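Local atomic coordinates of hypothetical protein TM0894 (Thermotoga maritima, PDB entry 1ZTC), a protein that probably acts as a metal-dependent endoribonuclease of the metallo-beta-lactamase superfamily, hydrolysing RNA phosphodiester bonds at a dinuclear centre. Residues A[149-154]-A[195-200]; A[158-163]-A[168-173]. All coordinates share one frame; numbering follows the deposited sequence.

Contact 1. Residues A[149-154]-A[195-200]. With NI (nickel (II) ion), chain F; PO4 (phosphate ion), chain G.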
loop_
_atom_site.group_PDB
_atom_site.type_symbol
_atom_site.label_atom_id
_atom_site.label_comp_id
_atom_site.label_asym_id
_atom_site.label_seq_id
_atom_site.Cartn_x
_atom_site.Cartn_y
_atom_site.Cartn_z
ATOM N N THR A 149 4.283 22.926 -18.834
ATOM C CA THR A 149 5.353 21.955 -18.800
ATOM C C THR A 149 4.816 20.607 -19.295
ATOM O O THR A 149 4.679 19.671 -18.507
ATOM C CB THR A 149 5.941 21.848 -17.382
ATOM O OG1 THR A 149 4.890 21.633 -16.429
ATOM C CG2 THR A 149 6.663 23.132 -16.984
ATOM N N PRO A 150 4.518 20.514 -20.591
ATOM C CA PRO A 150 3.786 19.344 -21.128
ATOM C C PRO A 150 4.647 18.084 -21.362
ATOM O O PRO A 150 4.617 17.504 -22.413
ATOM C CB PRO A 150 3.201 19.884 -22.446
ATOM C CG PRO A 150 4.219 20.914 -22.885
ATOM C CD PRO A 150 4.790 21.524 -21.633
ATOM N N TRP A 151 5.430 17.683 -20.376
ATOM C CA TRP A 151 6.335 16.528 -20.517
ATOM C C TRP A 151 5.854 15.473 -19.543
ATOM O O TRP A 151 6.582 15.000 -18.643
ATOM C CB TRP A 151 7.777 16.960 -20.262
ATOM C CG TRP A 151 8.057 18.232 -21.027
ATOM C CD1 TRP A 151 7.953 18.406 -22.379
ATOM C CD2 TRP A 151 8.406 19.507 -20.481
ATOM N NE1 TRP A 151 8.241 19.699 -22.701
ATOM C CE2 TRP A 151 8.521 20.399 -21.558
ATOM C CE3 TRP A 151 8.650 19.972 -19.184
ATOM C CZ2 TRP A 151 8.867 21.734 -21.389
ATOM C CZ3 TRP A 151 8.996 21.302 -19.006
ATOM C CH2 TRP A 151 9.088 22.172 -20.102
ATOM N N HIS A 152 4.593 15.130 -19.724
ATOM C CA HIS A 152 3.904 14.141 -18.905
ATOM C C HIS A 152 2.445 14.040 -19.380
ATOM O O HIS A 152 1.900 12.952 -19.591
ATOM C CB HIS A 152 3.952 14.516 -17.407
ATOM C CG HIS A 152 3.182 13.569 -16.553
ATOM N ND1 HIS A 152 3.619 12.288 -16.300
ATOM C CD2 HIS A 152 1.967 13.683 -15.960
ATOM C CE1 HIS A 152 2.724 11.662 -15.555
ATOM N NE2 HIS A 152 1.711 12.486 -15.346
ATOM N N ALA A 153 1.825 15.207 -19.561
ATOM C CA ALA A 153 0.468 15.300 -20.129
ATOM C C ALA A 153 0.368 16.650 -20.818
ATOM O O ALA A 153 1.070 17.599 -20.420
ATOM C CB ALA A 153 -0.568 15.163 -19.024
ATOM N N ARG A 154 -0.448 16.745 -21.863
ATOM C CA ARG A 154 -0.501 17.963 -22.674
ATOM C C ARG A 154 -0.897 19.195 -21.857
ATOM O O ARG A 154 -0.505 20.317 -22.178
ATOM C CB ARG A 154 -1.484 17.804 -23.836
ATOM C CG ARG A 154 -2.977 17.746 -23.395
ATOM C CD ARG A 154 -3.923 17.312 -24.507
ATOM N NE ARG A 154 -3.823 15.877 -24.767
ATOM C CZ ARG A 154 -4.514 15.227 -25.694
ATOM N NH1 ARG A 154 -5.361 15.877 -26.486
ATOM N NH2 ARG A 154 -4.345 13.914 -25.835
ATOM N N LYS A 195 15.171 19.261 -17.902
ATOM C CA LYS A 195 16.411 19.838 -17.531
ATOM C C LYS A 195 16.490 21.298 -17.991
ATOM O O LYS A 195 16.873 22.152 -17.214
ATOM C CB LYS A 195 17.564 19.024 -18.119
ATOM C CG LYS A 195 18.944 19.434 -17.591
ATOM C CD LYS A 195 19.792 20.110 -18.617
ATOM C CE LYS A 195 21.151 20.562 -18.018
ATOM N NZ LYS A 195 21.763 21.580 -18.903
ATOM N N ASN A 196 16.104 21.591 -19.240
ATOM C CA ASN A 196 16.105 22.976 -19.719
ATOM C C ASN A 196 15.126 23.845 -18.926
ATOM O O ASN A 196 15.386 25.025 -18.685
ATOM C CB ASN A 196 15.793 23.071 -21.215
ATOM C CG ASN A 196 16.879 22.445 -22.084
ATOM O OD1 ASN A 196 18.037 22.344 -21.679
ATOM N ND2 ASN A 196 16.498 22.018 -23.284
ATOM N N PHE A 197 13.999 23.273 -18.533
ATOM C CA PHE A 197 13.039 23.998 -17.725
ATOM C C PHE A 197 13.616 24.383 -16.365
ATOM O O PHE A 197 13.485 25.509 -15.912
ATOM C CB PHE A 197 11.756 23.190 -17.551
ATOM C CG PHE A 197 10.757 23.852 -16.624
ATOM C CD1 PHE A 197 10.210 25.085 -16.949
ATOM C CD2 PHE A 197 10.404 23.257 -15.417
ATOM C CE1 PHE A 197 9.317 25.717 -16.082
ATOM C CE2 PHE A 197 9.514 23.876 -14.544
ATOM C CZ PHE A 197 8.967 25.111 -14.888
ATOM N N LEU A 198 14.252 23.443 -15.696
ATOM C CA LEU A 198 14.851 23.749 -14.399
ATOM C C LEU A 198 15.959 24.794 -14.538
ATOM O O LEU A 198 16.129 25.615 -13.649
ATOM C CB LEU A 198 15.387 22.512 -13.729
ATOM C CG LEU A 198 14.327 21.485 -13.360
ATOM C CD1 LEU A 198 14.992 20.228 -12.832
ATOM C CD2 LEU A 198 13.342 22.058 -12.359
ATOM N N ASP A 199 16.700 24.767 -15.646
ATOM C CA ASP A 199 17.693 25.798 -15.916
ATOM C C ASP A 199 17.046 27.175 -16.071
ATOM O O ASP A 199 17.588 28.178 -15.607
ATOM C CB ASP A 199 18.513 25.534 -17.202
ATOM C CG ASP A 199 19.521 24.407 -17.053
ATOM O OD1 ASP A 199 19.874 24.049 -15.907
ATOM O OD2 ASP A 199 19.966 23.880 -18.104
ATOM N N ARG A 200 15.908 27.219 -16.755
ATOM C CA ARG A 200 15.190 28.456 -16.957
ATOM C C ARG A 200 14.682 29.041 -15.639
ATOM O O ARG A 200 14.776 30.247 -15.404
ATOM C CB ARG A 200 14.002 28.228 -17.885
ATOM C CG ARG A 200 13.270 29.490 -18.205
ATOM C CD ARG A 200 11.934 29.255 -18.880
ATOM N NE ARG A 200 11.221 30.527 -18.962
ATOM C CZ ARG A 200 9.912 30.696 -19.179
ATOM N NH1 ARG A 200 9.078 29.663 -19.367
ATOM N NH2 ARG A 200 9.432 31.925 -19.189
HETATM NI NI NI F . 0.179 12.289 -13.659
HETATM P P PO4 G . -1.385 13.267 -23.372
HETATM O O1 PO4 G . -1.708 13.278 -24.835
HETATM O O2 PO4 G . -2.165 12.198 -22.683
HETATM O O3 PO4 G . -1.865 14.541 -22.730
HETATM O O4 PO4 G . 0.106 13.107 -23.219
HETATM O O HOH W 1 -0.775 11.380 -11.911
HETATM O O HOH W 2 0.930 9.990 -13.433
#

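Contact 2. Residues A[158-163]-A[168-173]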
loop_
_atom_site.group_PDB
_atom_site.type_symbol
_atom_site.label_atom_id
_atom_site.label_comp_id
_atom_site.label_asym_id
_atom_site.label_seq_id
_atom_site.Cartn_x
_atom_site.Cartn_y
_atom_site.Cartn_z
ATOM N N SER A 158 3.505 23.537 -14.108
ATOM C CA SER A 158 4.317 23.676 -12.908
ATOM C C SER A 158 4.122 25.112 -12.385
ATOM O O SER A 158 3.811 26.040 -13.155
ATOM C CB SER A 158 5.799 23.346 -13.187
ATOM O OG SER A 158 5.958 22.051 -13.776
ATOM N N PHE A 159 4.280 25.273 -11.075
ATOM C CA PHE A 159 4.034 26.542 -10.404
ATOM C C PHE A 159 5.228 26.975 -9.537
ATOM O O PHE A 159 5.708 26.223 -8.693
ATOM C CB PHE A 159 2.811 26.452 -9.506
ATOM C CG PHE A 159 1.575 26.004 -10.197
ATOM C CD1 PHE A 159 0.827 26.898 -10.962
ATOM C CD2 PHE A 159 1.157 24.683 -10.107
ATOM C CE1 PHE A 159 -0.327 26.485 -11.621
ATOM C CE2 PHE A 159 0.014 24.263 -10.759
ATOM C CZ PHE A 159 -0.739 25.158 -11.523
ATOM N N LEU A 160 5.682 28.200 -9.757
ATOM C CA LEU A 160 6.754 28.785 -8.981
ATOM C C LEU A 160 6.156 29.788 -8.012
ATOM O O LEU A 160 5.443 30.726 -8.427
ATOM C CB LEU A 160 7.751 29.469 -9.921
ATOM C CG LEU A 160 9.030 30.048 -9.295
ATOM C CD1 LEU A 160 9.960 28.928 -8.794
ATOM C CD2 LEU A 160 9.747 30.904 -10.314
ATOM N N LEU A 161 6.466 29.612 -6.734
ATOM C CA LEU A 161 5.824 30.346 -5.663
ATOM C C LEU A 161 6.866 31.220 -4.950
ATOM O O LEU A 161 7.940 30.738 -4.607
ATOM C CB LEU A 161 5.222 29.367 -4.656
ATOM C CG LEU A 161 4.486 28.108 -5.162
ATOM C CD1 LEU A 161 4.011 27.304 -3.966
ATOM C CD2 LEU A 161 3.325 28.498 -6.040
ATOM N N ASP A 162 6.527 32.465 -4.696
ATOM C CA ASP A 162 7.360 33.295 -3.828
ATOM C C ASP A 162 6.707 33.389 -2.455
ATOM O O ASP A 162 5.738 34.112 -2.249
ATOM C CB ASP A 162 7.729 34.622 -4.450
ATOM C CG ASP A 162 8.858 34.454 -5.527
ATOM O OD1 ASP A 162 9.925 33.845 -5.245
ATOM O OD2 ASP A 162 8.640 34.903 -6.664
ATOM N N THR A 163 7.230 32.570 -1.547
ATOM C CA THR A 163 6.677 32.411 -0.209
ATOM C C THR A 163 7.551 33.101 0.829
ATOM O O THR A 163 8.766 33.282 0.654
ATOM C CB THR A 163 6.508 30.923 0.186
ATOM O OG1 THR A 163 7.772 30.368 0.584
ATOM C CG2 THR A 163 5.925 30.093 -0.976
ATOM N N ARG A 168 11.586 30.627 -2.414
ATOM C CA ARG A 168 11.135 30.404 -3.779
ATOM C C ARG A 168 10.980 28.901 -3.965
ATOM O O ARG A 168 11.941 28.148 -3.840
ATOM C CB ARG A 168 12.090 31.032 -4.820
ATOM C CG ARG A 168 11.718 30.652 -6.241
ATOM C CD ARG A 168 12.338 31.524 -7.316
ATOM N NE ARG A 168 11.709 32.835 -7.349
ATOM C CZ ARG A 168 11.822 33.707 -8.338
ATOM N NH1 ARG A 168 11.193 34.873 -8.247
ATOM N NH2 ARG A 168 12.566 33.446 -9.397
ATOM N N VAL A 169 9.745 28.488 -4.219
ATOM C CA VAL A 169 9.364 27.065 -4.218
ATOM C C VAL A 169 8.824 26.688 -5.580
ATOM O O VAL A 169 7.957 27.373 -6.124
ATOM C CB VAL A 169 8.291 26.769 -3.130
ATOM C CG1 VAL A 169 7.922 25.301 -3.105
ATOM C CG2 VAL A 169 8.783 27.203 -1.755
ATOM N N LEU A 170 9.340 25.593 -6.126
ATOM C CA LEU A 170 8.820 25.045 -7.378
ATOM C C LEU A 170 7.972 23.800 -7.109
ATOM O O LEU A 170 8.485 22.779 -6.618
ATOM C CB LEU A 170 9.950 24.687 -8.347
ATOM C CG LEU A 170 9.508 24.154 -9.730
ATOM C CD1 LEU A 170 8.647 25.149 -10.459
ATOM C CD2 LEU A 170 10.674 23.767 -10.577
ATOM N N ILE A 171 6.682 23.913 -7.422
ATOM C CA ILE A 171 5.762 22.777 -7.454
ATOM C C ILE A 171 5.915 22.137 -8.851
ATOM O O ILE A 171 5.469 22.670 -9.852
ATOM C CB ILE A 171 4.306 23.217 -7.258
ATOM C CG1 ILE A 171 4.143 24.166 -6.053
ATOM C CG2 ILE A 171 3.374 21.961 -7.170
ATOM C CD1 ILE A 171 4.675 23.648 -4.771
ATOM N N THR A 172 6.638 21.027 -8.916
ATOM C CA THR A 172 7.071 20.493 -10.215
ATOM C C THR A 172 5.959 19.843 -10.981
ATOM O O THR A 172 5.889 19.974 -12.223
ATOM C CB THR A 172 8.210 19.463 -10.058
ATOM O OG1 THR A 172 7.754 18.304 -9.347
ATOM C CG2 THR A 172 9.380 20.078 -9.330
ATOM N N GLY A 173 5.079 19.164 -10.233
ATOM C CA GLY A 173 4.151 18.234 -10.826
ATOM C C GLY A 173 4.911 17.016 -11.325
ATOM O O GLY A 173 6.083 16.768 -10.954
#

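Contact 1. Residues A[149-154]-A[195-200]
The Phe197 ring receives the methyl of Thr149 on one face: CG2 stands 3.7 Å from the ring centroid and only 11° off the normal, a CH-pi contact that touches all six ring carbons almost evenly. Phe147 meets the same ring edge-to-face, and Leu170 of strand 169-171 also touches it. Trp151 approaches obliquely, its six-membered ring 5.9 Å from that of Phe197 between centroids and with the planes 54° apart. Its closest touch is CZ3 against Phe197 CB at 3.6 Å, and one indole face folds back over the backbone carbon of Thr149 and CD of Pro150. Phe197 reaches the loop because its CG is anti to the backbone N (chi1 175°), which sends the ring outward from helix 192-201. Thr149 divides its two branches: the methyl serves the ring, while OG1 hydrogen-bonds with His156. An inverse gamma turn centred on Pro150 then carries the chain to the metal. His152 NE2 binds a nickel ion at 2.3 Å, alongside His81, His83, Asp174 and two waters. Two residues on, Arg154 holds a phosphate, probably from the crystallisation liquor, at the edge of its guanidinium: NE bonds to O3 at 3.1 Å and NH2 to O1 at 2.9 Å, while the backbone N of Arg154 gives O3 a nearly straight bond of 2.8 Å. Lys107 and Lys187 of the second subunit also bind this phosphate. A small apolar contact, 120 Å² in all, thus packs the loop between strands 144-148 and 157-163 against a helix next to the metal site, and the histidine on this loop is a ligand of the dinuclear centre of the metallo-beta-lactamase fold.

Contact 2. Residues A[158-163]-A[168-173]
Phe159 pairs with Ile171 and Leu161 with Val169 as antiparallel hydrogen-bonded pairs, each joined by two backbone bonds; Phe159 N to Ile171 O, at 3.1 Å, is the longest of the four. On the face bearing these four residues, Leu161 CD1 lies 3.8 Å from Ile171 CG1, and the Phe159 ring turns an edge to Ile171 CB. The other face carries Leu160, Leu170, Asp162 and Arg168. There Arg168 grips Asp162 side-on, NE to OD1 at 2.9 Å in the guanidinium plane and NH1 to OD2 at 3.0 Å from a direction tilted 26° out of it; both oxygens use their syn lone pairs. A bend at chi3 (-73°) turns the guanidinium to the carboxylate, and Leu160 CD2 lies above one face of the guanidinium, toward its rim. This is a beta hairpin, strands 157-163 and 169-171, within the second sheet of the metallo-beta-lactamase fold. At its far end Ser158 OG donates to Thr172 O at 2.6 Å, tying down the chain just after the strand. Further out, strand 144-148 flanks 157-163 and strand 206-208 flanks 169-171, while helix 192-201 covers Leu160 and Leu170.

How the contacts relate
Both contacts are largely buried, but contact 2 lies nearer the centre of the chain and joins two neighbouring strands, whereas contact 1 packs a metal-site loop on a helix. Contact 2 is several times larger and depends on backbone bonding plus a partly exposed ion pair; contact 1 is apolar between its segments, while His152 and Arg154, further along its loop, bind nickel and phosphate. Along the chain, hairpin 158-163/168-173 is nested inside the loop closed by contact 1. The two meet directly: Thr149 OG1 and Ser158 OG lie 2.9 Å apart, a probable hydrogen bond, and Leu198 CD2 packs on Leu170 CD2 at 3.6 Å, setting helix 192-201 against the sheet.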